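PDB 5GYY: S-locus protein 11 from Brassica rapa subsp. oleifera, which probably acts as the secreted, pollen-borne ligand of Brassica self-incompatibility, a small cysteine-rich defensin-like protein recognised by the stigmatic S-locus receptor kinase. Local coordinates for residues L13-S18 and R49-D54. Sequence-based numbering, arbitrary orientation.
Sequences LNSGGS and RTRYCD
Strands 9-16 and 50-57 of the defensin-like sheet pair antiparallel here, Leu13 facing Cys53 and Ser15 facing Arg51 as hydrogen-bonded pairs. Arg51 N meets Ser15 O at 2.7 Å, nearly in line with the carbonyl (C=O...N 175°). Beyond the ladder Gly17 N bonds Arg49 O at 2.8 Å; Gly17 adopts a backbone shape in which a side chain would collide with the preceding carbonyl. On the face bearing Asn14 and Tyr52, the Asn14 amide crosses the ring obliquely, the two planes 58° apart, with Asn14 CG 3.5 Å from Tyr52 CD1. Asn14 suits this place by offering both acceptor and donor: a water close to Asn14 OD1 and Asp54 OD1 can donate to either, though it has more acceptors than protons, while Asn14 ND2 and Tyr52 OH bond the backbone of another protein chain. On the other face the Arg51 chain, extended until it bends at chi3 (57°), presents NE to a water at 2.7 Å, which also bonds Leu13 O and the hydroxyl of small Ser15. The Arg51 guanidinium bonds the backbone of a further protein chain. Apolar Leu13 and Arg51 pack on Phe30 of helix 23-35, to which the Cys53-Cys27 disulfide fixes the central strand, while strand 41-45 flanks that strand's other edge.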
# COMPACT_ATOMS: atom_id res chain seq x y z
N LEU C 13 19.82 -5.70 2.76
CA LEU C 13 19.41 -6.05 1.41
C LEU C 13 17.89 -5.97 1.33
O LEU C 13 17.19 -6.75 1.97
CB LEU C 13 19.93 -7.44 1.05
CG LEU C 13 21.47 -7.54 1.14
CD1 LEU C 13 21.96 -8.96 0.99
CD2 LEU C 13 22.15 -6.63 0.11
N ASN C 14 17.39 -5.00 0.58
CA ASN C 14 15.95 -4.78 0.49
C ASN C 14 15.50 -4.89 -0.96
O ASN C 14 16.25 -4.56 -1.86
CB ASN C 14 15.56 -3.40 1.05
CG ASN C 14 16.12 -3.14 2.46
OD1 ASN C 14 16.37 -4.08 3.22
ND2 ASN C 14 16.33 -1.86 2.79
N SER C 15 14.29 -5.39 -1.18
CA SER C 15 13.71 -5.44 -2.53
C SER C 15 12.20 -5.70 -2.48
O SER C 15 11.67 -6.08 -1.44
CB SER C 15 14.42 -6.50 -3.37
OG SER C 15 14.31 -7.77 -2.76
N GLY C 16 11.52 -5.52 -3.62
CA GLY C 16 10.08 -5.72 -3.69
C GLY C 16 9.69 -7.15 -3.32
O GLY C 16 10.46 -8.08 -3.52
N GLY C 17 8.51 -7.32 -2.75
CA GLY C 17 8.05 -8.66 -2.41
C GLY C 17 7.84 -8.91 -0.92
O GLY C 17 7.48 -8.01 -0.16
N SER C 18 8.07 -10.15 -0.49
CA SER C 18 7.85 -10.50 0.90
C SER C 18 8.85 -11.53 1.40
O SER C 18 9.63 -12.07 0.63
CB SER C 18 6.41 -11.00 1.13
OG SER C 18 6.13 -12.12 0.29
N ARG C 49 5.12 -4.02 1.17
CA ARG C 49 5.36 -4.85 -0.02
C ARG C 49 6.86 -5.00 -0.38
O ARG C 49 7.24 -5.12 -1.56
CB ARG C 49 4.57 -4.33 -1.24
CG ARG C 49 4.31 -5.39 -2.30
CD ARG C 49 3.68 -4.83 -3.59
NE ARG C 49 4.58 -3.97 -4.36
CZ ARG C 49 5.78 -4.33 -4.82
NH1 ARG C 49 6.23 -5.55 -4.59
NH2 ARG C 49 6.53 -3.48 -5.52
N THR C 50 7.69 -5.02 0.66
CA THR C 50 9.15 -5.04 0.52
C THR C 50 9.74 -6.07 1.46
O THR C 50 9.32 -6.18 2.59
CB THR C 50 9.73 -3.65 0.88
OG1 THR C 50 9.18 -2.68 -0.01
CG2 THR C 50 11.26 -3.64 0.78
N ARG C 51 10.70 -6.85 0.98
CA ARG C 51 11.43 -7.77 1.83
C ARG C 51 12.69 -7.05 2.33
O ARG C 51 13.56 -6.66 1.54
CB ARG C 51 11.83 -9.03 1.06
CG ARG C 51 12.33 -10.17 1.96
CD ARG C 51 12.94 -11.29 1.15
NE ARG C 51 14.04 -10.84 0.30
CZ ARG C 51 14.63 -11.61 -0.61
NH1 ARG C 51 14.20 -12.85 -0.81
NH2 ARG C 51 15.63 -11.13 -1.35
N TYR C 52 12.78 -6.89 3.65
CA TYR C 52 13.97 -6.28 4.26
C TYR C 52 14.87 -7.36 4.80
O TYR C 52 14.49 -8.08 5.72
CB TYR C 52 13.59 -5.31 5.39
CG TYR C 52 12.79 -4.11 4.91
CD1 TYR C 52 13.41 -2.88 4.70
CD2 TYR C 52 11.42 -4.21 4.68
CE1 TYR C 52 12.69 -1.78 4.26
CE2 TYR C 52 10.68 -3.12 4.25
CZ TYR C 52 11.32 -1.91 4.03
OH TYR C 52 10.59 -0.83 3.60
N CYS C 53 16.03 -7.52 4.19
CA CYS C 53 17.04 -8.41 4.78
C CYS C 53 18.00 -7.63 5.69
O CYS C 53 18.61 -6.64 5.27
CB CYS C 53 17.83 -9.15 3.71
SG CYS C 53 16.83 -10.19 2.65
N ASP C 54 18.11 -8.06 6.94
CA ASP C 54 19.08 -7.51 7.89
C ASP C 54 20.12 -8.56 8.23
O ASP C 54 19.85 -9.49 8.99
CB ASP C 54 18.39 -7.05 9.18
CG ASP C 54 17.81 -5.66 9.06
OD1 ASP C 54 18.37 -4.83 8.30
OD2 ASP C 54 16.77 -5.39 9.70
O HOH W 1 15.63 -8.67 -0.15
O HOH W 2 16.82 -4.09 5.90